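Local coordinates for SIS domain protein (Listeria monocytogenes str. 4b F2365, PDB 3FXA) that probably binds, and may isomerise, phosphorylated sugars through its SIS domain, at residues G88-E93 and K116-T121; L96-K101 and N110-C115; H65-I70 and A169-L174. All blocks are in the same frame, centred on the assembly; numbering follows the deposited sequence.

Interaction 1 (G88-E93 and K116-T121)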
ATOM      1  N   GLY A  88      11.749  -0.163  12.324  1.00 16.86           N
ATOM      2  CA  GLY A  88      11.228  -0.112  13.699  1.00 15.67           C
ATOM      3  C   GLY A  88       9.981  -0.968  13.972  1.00 14.54           C
ATOM      4  O   GLY A  88       9.683  -1.255  15.126  1.00 14.11           O
ATOM      5  N   VAL A  89       9.257  -1.388  12.930  1.00 14.81           N
ATOM      6  CA  VAL A  89       8.108  -2.304  13.075  1.00 13.79           C
ATOM      7  C   VAL A  89       8.553  -3.723  13.536  1.00 15.81           C
ATOM      8  O   VAL A  89       7.755  -4.443  14.136  1.00 17.09           O
ATOM      9  CB  VAL A  89       7.260  -2.411  11.751  1.00 17.35           C
ATOM     10  CG1 VAL A  89       7.938  -3.330  10.738  1.00 14.05           C
ATOM     11  CG2 VAL A  89       5.842  -2.928  12.012  1.00 15.00           C
ATOM     12  N   LEU A  90       9.804  -4.088  13.225  1.00 15.14           N
ATOM     13  CA  LEU A  90      10.379  -5.399  13.519  1.00 16.04           C
ATOM     14  C   LEU A  90      10.882  -5.440  14.957  1.00 16.24           C
ATOM     15  O   LEU A  90      11.675  -4.587  15.372  1.00 17.33           O
ATOM     16  CB  LEU A  90      11.550  -5.684  12.578  1.00 14.57           C
ATOM     17  CG  LEU A  90      12.257  -7.039  12.734  1.00 15.14           C
ATOM     18  CD1 LEU A  90      11.244  -8.129  12.368  1.00 14.42           C
ATOM     19  CD2 LEU A  90      13.491  -7.096  11.861  1.00 15.66           C
ATOM     20  N   GLN A  91      10.416  -6.423  15.712  1.00 12.33           N
ATOM     21  CA  GLN A  91      10.805  -6.587  17.128  1.00 13.83           C
ATOM     22  C   GLN A  91      11.401  -7.986  17.390  1.00 13.62           C
ATOM     23  O   GLN A  91      11.330  -8.890  16.543  1.00 14.64           O
ATOM     24  CB  GLN A  91       9.614  -6.238  18.038  1.00 13.78           C
ATOM     25  CG  GLN A  91       9.139  -4.811  17.882  1.00 18.30           C
ATOM     26  CD  GLN A  91      10.222  -3.803  18.247  1.00 17.73           C
ATOM     27  OE1 GLN A  91      10.921  -3.968  19.249  1.00 25.00           O
ATOM     28  NE2 GLN A  91      10.358  -2.745  17.451  1.00 20.79           N
ATOM     29  N   LYS A  92      12.020  -8.142  18.567  1.00 13.97           N
ATOM     30  CA  LYS A  92      12.726  -9.399  18.951  1.00 15.22           C
ATOM     31  C   LYS A  92      11.883 -10.689  18.833  1.00 17.27           C
ATOM     32  O   LYS A  92      12.380 -11.688  18.342  1.00 18.28           O
ATOM     33  CB  LYS A  92      13.357  -9.255  20.362  1.00 16.64           C
ATOM     34  CG  LYS A  92      14.137 -10.481  20.872  1.00 20.49           C
ATOM     35  CD  LYS A  92      14.877 -10.111  22.160  1.00 22.77           C
ATOM     36  CE  LYS A  92      15.651 -11.284  22.736  1.00 24.98           C
ATOM     37  NZ  LYS A  92      16.749 -11.738  21.827  1.00 25.88           N
ATOM     38  N   GLU A  93      10.600 -10.598  19.177  1.00 17.13           N
ATOM     39  CA  GLU A  93       9.660 -11.722  19.207  1.00 18.07           C
ATOM     40  C   GLU A  93       9.043 -11.994  17.841  1.00 16.32           C
ATOM     41  O   GLU A  93       8.173 -12.878  17.720  1.00 19.34           O
ATOM     42  CB  GLU A  93       8.508 -11.489  20.221  1.00 19.53           C
ATOM     43  CG  GLU A  93       8.864 -10.780  21.563  1.00 25.96           C
ATOM     44  CD  GLU A  93       8.976  -9.234  21.461  1.00 30.23           C
ATOM     45  OE1 GLU A  93       8.156  -8.589  20.772  1.00 33.86           O
ATOM     46  OE2 GLU A  93       9.904  -8.674  22.074  1.00 41.66           O
ATOM     47  N   LYS A 116      19.389  -9.019  12.773  1.00 17.66           N
ATOM     48  CA  LYS A 116      20.377  -9.630  13.687  1.00 17.48           C
ATOM     49  C   LYS A 116      20.528  -8.846  14.996  1.00 17.48           C
ATOM     50  O   LYS A 116      20.574  -9.450  16.063  1.00 19.07           O
ATOM     51  CB  LYS A 116      21.739  -9.802  13.008  1.00 16.76           C
ATOM     52  CG  LYS A 116      21.755 -10.713  11.773  1.00 22.84           C
ATOM     53  CD  LYS A 116      21.356 -12.154  12.075  1.00 19.41           C
ATOM     54  CE  LYS A 116      21.380 -13.029  10.825  1.00 22.22           C
ATOM     55  NZ  LYS A 116      21.077 -14.470  11.105  1.00 21.03           N
ATOM     56  N   THR A 117      20.573  -7.519  14.899  1.00 17.65           N
ATOM     57  CA  THR A 117      20.651  -6.631  16.068  1.00 17.20           C
ATOM     58  C   THR A 117      19.409  -6.783  16.953  1.00 16.20           C
ATOM     59  O   THR A 117      19.514  -6.829  18.185  1.00 17.13           O
ATOM     60  CB  THR A 117      20.813  -5.138  15.622  1.00 17.00           C
ATOM     61  OG1 THR A 117      22.045  -4.991  14.907  1.00 20.69           O
ATOM     62  CG2 THR A 117      20.815  -4.177  16.807  1.00 20.32           C
ATOM     63  N   LYS A 118      18.243  -6.884  16.318  1.00 16.15           N
ATOM     64  CA  LYS A 118      16.976  -6.988  17.038  1.00 15.54           C
ATOM     65  C   LYS A 118      16.728  -8.382  17.613  1.00 15.97           C
ATOM     66  O   LYS A 118      15.967  -8.501  18.562  1.00 15.94           O
ATOM     67  CB  LYS A 118      15.807  -6.548  16.143  1.00 14.99           C
ATOM     68  CG  LYS A 118      15.834  -5.058  15.872  1.00 15.68           C
ATOM     69  CD  LYS A 118      14.968  -4.592  14.725  1.00 16.11           C
ATOM     70  CE  LYS A 118      14.621  -3.103  14.804  1.00 13.75           C
ATOM     71  NZ  LYS A 118      13.608  -2.771  15.871  1.00 16.57           N
ATOM     72  N   GLY A 119      17.371  -9.407  17.051  1.00 17.71           N
ATOM     73  CA  GLY A 119      17.227 -10.791  17.521  1.00 18.68           C
ATOM     74  C   GLY A 119      16.006 -11.546  16.995  1.00 17.86           C
ATOM     75  O   GLY A 119      15.650 -12.597  17.523  1.00 18.87           O
ATOM     76  N   SER A 120      15.395 -11.048  15.921  1.00 17.89           N
ATOM     77  CA  SER A 120      14.224 -11.694  15.324  1.00 17.65           C
ATOM     78  C   SER A 120      14.629 -12.991  14.636  1.00 18.19           C
ATOM     79  O   SER A 120      15.829 -13.234  14.377  1.00 18.18           O
ATOM     80  CB  SER A 120      13.561 -10.791  14.260  1.00 15.22           C
ATOM     81  OG  SER A 120      13.278  -9.470  14.734  1.00 17.10           O
ATOM     82  N   THR A 121      13.620 -13.802  14.327  1.00 16.91           N
ATOM     83  CA  THR A 121      13.801 -15.036  13.562  1.00 16.99           C
ATOM     84  C   THR A 121      13.762 -14.714  12.069  1.00 17.16           C
ATOM     85  O   THR A 121      12.820 -14.094  11.624  1.00 20.35           O
ATOM     86  CB  THR A 121      12.718 -16.090  13.886  1.00 15.12           C
ATOM     87  OG1 THR A 121      12.809 -16.487  15.261  1.00 21.76           O
ATOM     88  CG2 THR A 121      12.942 -17.337  13.021  1.00 18.54           C
TER
HETATM   89  O   HOH W   1      14.122  -3.485  18.618  1.00 24.34           O

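Interaction 2 (L96-K101 and N110-C115)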
ATOM      1  N   LEU A  96      10.903 -12.466  10.673  1.00 13.15           N
ATOM      2  CA  LEU A  96      11.117 -11.751   9.415  1.00 13.40           C
ATOM      3  C   LEU A  96      11.216 -12.795   8.303  1.00 13.52           C
ATOM      4  O   LEU A  96      12.007 -13.740   8.417  1.00 14.45           O
ATOM      5  CB  LEU A  96      12.375 -10.873   9.468  1.00 14.99           C
ATOM      6  CG  LEU A  96      12.784 -10.114   8.200  1.00 15.02           C
ATOM      7  CD1 LEU A  96      11.722  -9.076   7.789  1.00 14.23           C
ATOM      8  CD2 LEU A  96      14.154  -9.450   8.368  1.00 17.93           C
ATOM      9  N   ILE A  97      10.390 -12.634   7.279  1.00 14.25           N
ATOM     10  CA  ILE A  97      10.386 -13.491   6.104  1.00 14.45           C
ATOM     11  C   ILE A  97      10.836 -12.636   4.925  1.00 14.18           C
ATOM     12  O   ILE A  97      10.176 -11.640   4.569  1.00 14.97           O
ATOM     13  CB  ILE A  97       9.010 -14.135   5.816  1.00 13.43           C
ATOM     14  CG1 ILE A  97       8.494 -14.887   7.052  1.00 12.60           C
ATOM     15  CG2 ILE A  97       9.103 -15.041   4.563  1.00 16.02           C
ATOM     16  CD1 ILE A  97       7.173 -15.688   6.834  1.00 15.29           C
ATOM     17  N   LEU A  98      11.983 -12.999   4.346  1.00 13.96           N
ATOM     18  CA  LEU A  98      12.508 -12.316   3.164  1.00 14.66           C
ATOM     19  C   LEU A  98      12.266 -13.209   1.949  1.00 16.43           C
ATOM     20  O   LEU A  98      12.689 -14.363   1.940  1.00 17.21           O
ATOM     21  CB  LEU A  98      13.983 -12.004   3.328  1.00 14.03           C
ATOM     22  CG  LEU A  98      14.332 -11.086   4.512  1.00 17.81           C
ATOM     23  CD1 LEU A  98      15.834 -10.832   4.538  1.00 16.06           C
ATOM     24  CD2 LEU A  98      13.576  -9.741   4.497  1.00 16.65           C
ATOM     25  N   ILE A  99      11.589 -12.666   0.932  1.00 15.13           N
ATOM     26  CA  ILE A  99      11.247 -13.414  -0.303  1.00 13.94           C
ATOM     27  C   ILE A  99      12.058 -12.836  -1.454  1.00 15.97           C
ATOM     28  O   ILE A  99      11.883 -11.671  -1.842  1.00 15.42           O
ATOM     29  CB  ILE A  99       9.753 -13.365  -0.677  1.00 14.94           C
ATOM     30  CG1 ILE A  99       8.882 -13.837   0.487  1.00 13.42           C
ATOM     31  CG2 ILE A  99       9.483 -14.238  -1.950  1.00 14.29           C
ATOM     32  CD1 ILE A  99       7.394 -13.709   0.265  1.00 14.66           C
ATOM     33  N   SER A 100      13.013 -13.623  -1.925  1.00 16.23           N
ATOM     34  CA  SER A 100      13.885 -13.236  -3.027  1.00 16.47           C
ATOM     35  C   SER A 100      14.280 -14.466  -3.814  1.00 18.03           C
ATOM     36  O   SER A 100      14.996 -15.306  -3.277  1.00 17.70           O
ATOM     37  CB  SER A 100      15.132 -12.544  -2.469  1.00 16.70           C
ATOM     38  OG  SER A 100      16.131 -12.492  -3.461  1.00 16.95           O
ATOM     39  N   LYS A 101      13.863 -14.553  -5.082  1.00 18.71           N
ATOM     40  CA  LYS A 101      14.164 -15.733  -5.919  1.00 17.55           C
ATOM     41  C   LYS A 101      15.650 -16.031  -5.951  1.00 17.41           C
ATOM     42  O   LYS A 101      16.047 -17.103  -5.542  1.00 17.02           O
ATOM     43  CB  LYS A 101      13.615 -15.582  -7.345  1.00 19.27           C
ATOM     44  CG  LYS A 101      13.739 -16.806  -8.250  1.00 20.17           C
ATOM     45  CD  LYS A 101      13.069 -16.464  -9.579  1.00 22.22           C
ATOM     46  CE  LYS A 101      13.151 -17.543 -10.636  1.00 27.38           C
ATOM     47  NZ  LYS A 101      14.529 -17.918 -11.001  1.00 26.07           N
ATOM     48  N   ASN A 110      20.047  -5.403   2.841  1.00 17.71           N
ATOM     49  CA  ASN A 110      20.130  -4.217   3.725  1.00 18.67           C
ATOM     50  C   ASN A 110      19.287  -4.281   5.017  1.00 18.38           C
ATOM     51  O   ASN A 110      19.537  -3.499   5.929  1.00 17.37           O
ATOM     52  CB  ASN A 110      19.758  -2.932   2.955  1.00 19.71           C
ATOM     53  CG  ASN A 110      20.782  -2.543   1.887  1.00 22.29           C
ATOM     54  OD1 ASN A 110      21.942  -2.945   1.920  1.00 30.06           O
ATOM     55  ND2 ASN A 110      20.342  -1.731   0.941  1.00 26.41           N
ATOM     56  N   LEU A 111      18.310  -5.203   5.075  1.00 17.63           N
ATOM     57  CA  LEU A 111      17.430  -5.448   6.216  1.00 17.24           C
ATOM     58  C   LEU A 111      17.984  -6.472   7.203  1.00 15.89           C
ATOM     59  O   LEU A 111      17.518  -6.534   8.343  1.00 17.92           O
ATOM     60  CB  LEU A 111      16.045  -5.960   5.725  1.00 16.59           C
ATOM     61  CG  LEU A 111      15.410  -5.183   4.561  1.00 17.16           C
ATOM     62  CD1 LEU A 111      14.039  -5.762   4.122  1.00 16.20           C
ATOM     63  CD2 LEU A 111      15.327  -3.682   4.860  1.00 21.01           C
ATOM     64  N   ILE A 112      18.979  -7.265   6.793  1.00 15.95           N
ATOM     65  CA  ILE A 112      19.490  -8.360   7.634  1.00 16.19           C
ATOM     66  C   ILE A 112      20.240  -7.854   8.862  1.00 16.78           C
ATOM     67  O   ILE A 112      19.985  -8.352   9.960  1.00 17.60           O
ATOM     68  CB  ILE A 112      20.304  -9.405   6.823  1.00 15.69           C
ATOM     69  CG1 ILE A 112      19.378 -10.074   5.782  1.00 16.16           C
ATOM     70  CG2 ILE A 112      20.864 -10.477   7.737  1.00 17.99           C
ATOM     71  CD1 ILE A 112      20.089 -10.973   4.782  1.00 14.42           C
ATOM     72  N   PRO A 113      21.119  -6.846   8.696  1.00 16.62           N
ATOM     73  CA  PRO A 113      21.797  -6.358   9.920  1.00 17.51           C
ATOM     74  C   PRO A 113      20.846  -5.928  11.056  1.00 18.07           C
ATOM     75  O   PRO A 113      21.117  -6.266  12.222  1.00 19.28           O
ATOM     76  CB  PRO A 113      22.645  -5.199   9.406  1.00 16.68           C
ATOM     77  CG  PRO A 113      22.909  -5.511   8.018  1.00 19.62           C
ATOM     78  CD  PRO A 113      21.657  -6.167   7.501  1.00 16.94           C
ATOM     79  N   ALA A 114      19.748  -5.226  10.731  1.00 16.97           N
ATOM     80  CA  ALA A 114      18.749  -4.841  11.742  1.00 16.88           C
ATOM     81  C   ALA A 114      18.062  -6.060  12.361  1.00 16.87           C
ATOM     82  O   ALA A 114      17.821  -6.109  13.580  1.00 17.02           O
ATOM     83  CB  ALA A 114      17.711  -3.881  11.174  1.00 17.19           C
ATOM     84  N   CYS A 115      17.721  -7.044  11.524  1.00 16.60           N
ATOM     85  CA  CYS A 115      17.162  -8.311  12.010  1.00 16.51           C
ATOM     86  C   CYS A 115      18.083  -8.977  13.051  1.00 17.18           C
ATOM     87  O   CYS A 115      17.606  -9.367  14.118  1.00 16.30           O
ATOM     88  CB  CYS A 115      16.886  -9.253  10.844  1.00 16.49           C
ATOM     89  SG  CYS A 115      16.101 -10.804  11.245  1.00 18.27           S
TER

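Interaction 3 (H65-I70 and A169-L174)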
ATOM      1  N   HIS A  65      -1.680 -11.150   4.054  1.00 13.28           N
ATOM      2  CA  HIS A  65      -3.137 -11.260   4.144  1.00 11.86           C
ATOM      3  C   HIS A  65      -3.611 -12.581   4.809  1.00 13.06           C
ATOM      4  O   HIS A  65      -4.403 -12.571   5.771  1.00 14.23           O
ATOM      5  CB  HIS A  65      -3.816 -11.129   2.777  1.00 11.44           C
ATOM      6  CG  HIS A  65      -5.307 -11.336   2.837  1.00 13.40           C
ATOM      7  ND1 HIS A  65      -6.173 -10.366   3.300  1.00 15.97           N
ATOM      8  CD2 HIS A  65      -6.066 -12.433   2.595  1.00 19.56           C
ATOM      9  CE1 HIS A  65      -7.398 -10.842   3.303  1.00 18.75           C
ATOM     10  NE2 HIS A  65      -7.366 -12.094   2.880  1.00 21.26           N
ATOM     11  N   SER A  66      -3.127 -13.688   4.263  1.00 13.64           N
ATOM     12  CA  SER A  66      -3.538 -15.010   4.723  1.00 12.96           C
ATOM     13  C   SER A  66      -3.131 -15.346   6.157  1.00 12.71           C
ATOM     14  O   SER A  66      -3.908 -16.007   6.861  1.00 14.99           O
ATOM     15  CB  SER A  66      -3.159 -16.096   3.702  1.00 12.50           C
ATOM     16  OG  SER A  66      -3.858 -15.847   2.487  1.00 13.82           O
ATOM     17  N   PHE A  67      -1.977 -14.855   6.606  1.00 10.74           N
ATOM     18  CA  PHE A  67      -1.549 -15.049   8.006  1.00 11.46           C
ATOM     19  C   PHE A  67      -2.545 -14.311   8.909  1.00 11.57           C
ATOM     20  O   PHE A  67      -3.065 -14.886   9.882  1.00 14.93           O
ATOM     21  CB  PHE A  67      -0.105 -14.567   8.263  1.00 11.87           C
ATOM     22  CG  PHE A  67       0.949 -15.522   7.848  1.00 11.27           C
ATOM     23  CD1 PHE A  67       0.929 -16.858   8.317  1.00 16.16           C
ATOM     24  CD2 PHE A  67       2.056 -15.103   7.100  1.00 14.05           C
ATOM     25  CE1 PHE A  67       1.967 -17.752   7.971  1.00 15.09           C
ATOM     26  CE2 PHE A  67       3.080 -16.006   6.768  1.00 20.08           C
ATOM     27  CZ  PHE A  67       3.033 -17.306   7.191  1.00 16.59           C
ATOM     28  N   ASN A  68      -2.865 -13.066   8.575  1.00 10.81           N
ATOM     29  CA  ASN A  68      -3.881 -12.313   9.330  1.00 11.30           C
ATOM     30  C   ASN A  68      -5.224 -13.014   9.384  1.00 11.54           C
ATOM     31  O   ASN A  68      -5.844 -13.080  10.442  1.00 13.32           O
ATOM     32  CB  ASN A  68      -4.022 -10.869   8.858  1.00 10.48           C
ATOM     33  CG  ASN A  68      -2.844 -10.024   9.260  1.00 11.71           C
ATOM     34  OD1 ASN A  68      -2.459 -10.013  10.430  1.00 12.21           O
ATOM     35  ND2 ASN A  68      -2.288  -9.273   8.323  1.00 12.83           N
ATOM     36  N   CYS A  69      -5.637 -13.613   8.268  1.00 13.42           N
ATOM     37  CA  CYS A  69      -6.888 -14.345   8.222  1.00 14.14           C
ATOM     38  C   CYS A  69      -6.996 -15.491   9.230  1.00 14.64           C
ATOM     39  O   CYS A  69      -8.106 -15.802   9.661  1.00 14.68           O
ATOM     40  CB  CYS A  69      -7.151 -14.882   6.814  1.00 17.07           C
ATOM     41  SG  CYS A  69      -7.512 -13.646   5.618  1.00 19.90           S
ATOM     42  N   ILE A  70      -5.846 -16.085   9.603  1.00 13.66           N
ATOM     43  CA  ILE A  70      -5.804 -17.186  10.560  1.00 13.31           C
ATOM     44  C   ILE A  70      -5.273 -16.754  11.939  1.00 12.45           C
ATOM     45  O   ILE A  70      -4.704 -17.557  12.693  1.00 14.27           O
ATOM     46  CB  ILE A  70      -5.055 -18.420  10.025  1.00 12.11           C
ATOM     47  CG1 ILE A  70      -3.562 -18.181   9.828  1.00 12.83           C
ATOM     48  CG2 ILE A  70      -5.713 -18.894   8.741  1.00 13.72           C
ATOM     49  CD1 ILE A  70      -2.717 -19.460  10.084  1.00 12.55           C
ATOM     50  N   ALA A 169      -0.003 -23.668   1.939  1.00 13.26           N
ATOM     51  CA  ALA A 169       0.039 -24.984   2.606  1.00 14.27           C
ATOM     52  C   ALA A 169       0.414 -24.816   4.074  1.00 13.64           C
ATOM     53  O   ALA A 169      -0.226 -25.395   4.948  1.00 13.98           O
ATOM     54  CB  ALA A 169       0.990 -25.943   1.891  1.00 15.40           C
ATOM     55  N   VAL A 170       1.434 -24.009   4.342  1.00 14.20           N
ATOM     56  CA  VAL A 170       1.822 -23.706   5.721  1.00 13.50           C
ATOM     57  C   VAL A 170       0.618 -23.158   6.487  1.00 11.72           C
ATOM     58  O   VAL A 170       0.280 -23.660   7.592  1.00 12.93           O
ATOM     59  CB  VAL A 170       3.041 -22.733   5.760  1.00 14.13           C
ATOM     60  CG1 VAL A 170       3.284 -22.153   7.170  1.00 13.02           C
ATOM     61  CG2 VAL A 170       4.262 -23.419   5.205  1.00 13.54           C
ATOM     62  N   ILE A 171      -0.078 -22.190   5.883  1.00 12.67           N
ATOM     63  CA  ILE A 171      -1.214 -21.530   6.507  1.00 13.75           C
ATOM     64  C   ILE A 171      -2.414 -22.434   6.762  1.00 13.48           C
ATOM     65  O   ILE A 171      -2.985 -22.430   7.858  1.00 13.28           O
ATOM     66  CB  ILE A 171      -1.548 -20.224   5.718  1.00 15.09           C
ATOM     67  CG1 ILE A 171      -0.436 -19.207   5.967  1.00 14.27           C
ATOM     68  CG2 ILE A 171      -2.898 -19.662   6.092  1.00 12.86           C
ATOM     69  CD1 ILE A 171      -0.494 -18.021   5.041  1.00 11.78           C
ATOM     70  N   VAL A 172      -2.784 -23.221   5.753  1.00 13.04           N
ATOM     71  CA  VAL A 172      -3.873 -24.187   5.871  1.00 13.92           C
ATOM     72  C   VAL A 172      -3.514 -25.198   6.971  1.00 13.19           C
ATOM     73  O   VAL A 172      -4.360 -25.497   7.821  1.00 13.95           O
ATOM     74  CB  VAL A 172      -4.162 -24.895   4.540  1.00 12.60           C
ATOM     75  CG1 VAL A 172      -5.131 -26.053   4.741  1.00 13.08           C
ATOM     76  CG2 VAL A 172      -4.743 -23.917   3.509  1.00 12.05           C
ATOM     77  N   CYS A 173      -2.264 -25.679   6.962  1.00 13.67           N
ATOM     78  CA  CYS A 173      -1.772 -26.597   8.001  1.00 13.09           C
ATOM     79  C   CYS A 173      -1.897 -25.982   9.399  1.00 12.93           C
ATOM     80  O   CYS A 173      -2.364 -26.668  10.332  1.00 13.64           O
ATOM     81  CB  CYS A 173      -0.359 -27.060   7.734  1.00 13.38           C
ATOM     82  SG  CYS A 173       0.077 -28.382   8.840  1.00 16.41           S
ATOM     83  N   LEU A 174      -1.543 -24.703   9.526  1.00 12.52           N
ATOM     84  CA  LEU A 174      -1.704 -23.960  10.806  1.00 11.89           C
ATOM     85  C   LEU A 174      -3.137 -23.927  11.367  1.00 13.44           C
ATOM     86  O   LEU A 174      -3.315 -23.983  12.587  1.00 15.90           O
ATOM     87  CB  LEU A 174      -1.117 -22.517  10.699  1.00 12.98           C
ATOM     88  CG  LEU A 174       0.420 -22.481  10.697  1.00 11.34           C
ATOM     89  CD1 LEU A 174       0.934 -21.114  10.185  1.00 14.28           C
ATOM     90  CD2 LEU A 174       0.989 -22.796  12.100  1.00 18.68           C
TER

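Interaction 1 (G88-E93 and K116-T121)
The ammonium group of Lys118, at the end of helix 112-118, is gripped by several acceptors at once. Its NZ donates to the backbone O of Leu90 at 2.7 Å, nearly along the C=O axis (170° at the oxygen). A water accepts a second bond from NZ, 2.9 Å away, and gives a longer one to OE1 of Gln91, while OE2 of Glu71 of the second subunit adds a salt bridge. A bend at the last side-chain torsion (chi4 -73°) hooks NZ onto the Leu90 carbonyl, after CD has passed beside the leucine side chain. Gln91 NE2 serves two acceptors: it bonds the O of Gly88 at 2.8 Å, with that oxygen in the plane of its amide, and it is hydrogen-bonded to OE1 of the same Glu71 of the second subunit, whose two carboxylate oxygens are thus divided between Gln91 and Lys118. The positive charge of Lys118 would be expected to favour the ionised form of that glutamate.

A second polar tie follows the helix end. Ser120 OG donates to Gln91 O at 2.7 Å, approaching from above the carbonyl plane, and the same hydroxyl lies 3.3 Å from CG of Leu90. Gly119, with positive phi, turns the chain out of the helix, and Lys92 lays its CB against Lys118 O at 3.3 Å. The contact thus joins the loop entering strand 95-99 to the turn between helix 112-118 and strand 121-126, part of a right-handed beta-alpha-beta unit; Leu90 also packs on Cys115 of that helix.

Interaction 2 (L96-K101 and N110-C115)
Leu96 and Leu98 both direct their side chains from strand 95-99 onto Leu111, Ile112 and Cys115, and they do so with different rotamers. In Leu96 the CG branch lies opposite the backbone N (chi1 177°), which brings CD2 against Cys115, 3.7 Å from CB and equally near SG. Leu98 turns its CG opposite the carbonyl carbon instead (chi1 -61°), and its two methyls divide the work: CD2 reaches CD1 of Leu111 at 4.0 Å, whereas CD1 meets CG1 of Ile112 at 3.8 Å. Each of these two pairs crosses at a slant.

This is the strand-to-helix half of a right-handed beta-alpha-beta crossover in the parallel, Rossmann-like sheet of the SIS domain, the chain returning through helix 112-118 to strand 121-126. Ile97 and Ile99 serve the other face of the sheet, packing on helices 55-69 and 157-177.

Cys115 SG also lies 4.1 Å from Leu96 CB. Leu122 of strand 121-126 touches Leu96, Leu98 and Cys115, and Ala51 of strand 48-51 touches Leu98 and Leu111.

Interaction 3 (H65-I70 and A169-L174)
Two parallel helices of the alpha-beta-alpha SIS fold, 55-69 and 157-177, lie side by side on one face of the central sheet, and their C-terminal parts make this contact. Over residues 65-69 and 169-174 the axes run parallel (1°), 10.1 Å apart. Ile171 of helix 157-177 reaches across to helix 55-69 and carries most of the contact. Its CD1 stands over one face of the Phe67 ring in a CH-pi contact, 3.9 Å from the centroid and 16° off the ring normal, while CG1 touches CE1 of the same ring at 3.5 Å. That terminal methyl also meets CB of Ser66, whose hydroxyl bonds Lys62. Leu174, one turn further on, brings CD1 to the ring edge near its plane, so isoleucine and leucine bracket the aromatic group from face and rim.

Helix 31-43 adds to this apolar cluster, Ile41 touching both Phe67 and Leu174. The third subunit packs on other sides of helix 157-177, through Trp15 against Ala169 and Thr14 against Val172.

Ile70 ends the row just past helix 55-69. With its CG1 between the backbone N and the carbonyl carbon (chi1 67°), CG2 is left 3.9 Å from CG2 of Ile171. A further turn at chi2, away from a staggered value, carries CD1 to 3.5 Å from CB of Leu174.

How the interactions relate
Interactions 1 and 2 share helix 112-118 and have centres 11 Å apart; they meet where Thr121 O lies 2.7 Å from Leu96 N, a probable hydrogen bond between neighbouring strands, and where Ser120 CB packs on Cys115 SG. Interaction 3 lies on the opposite face of the sheet, its centre about 21 Å from that of interaction 2, and Ile97 CD1 bridges them by touching Phe67 CE2 at 4.1 Å. Interactions 1 and 3 do not touch within the chain, their centres about 22 Å and nearest atoms about 11 Å apart, yet Val89 packs on Asn68 of the second subunit. Along the chain, 65-70 with 169-174 encloses the other two.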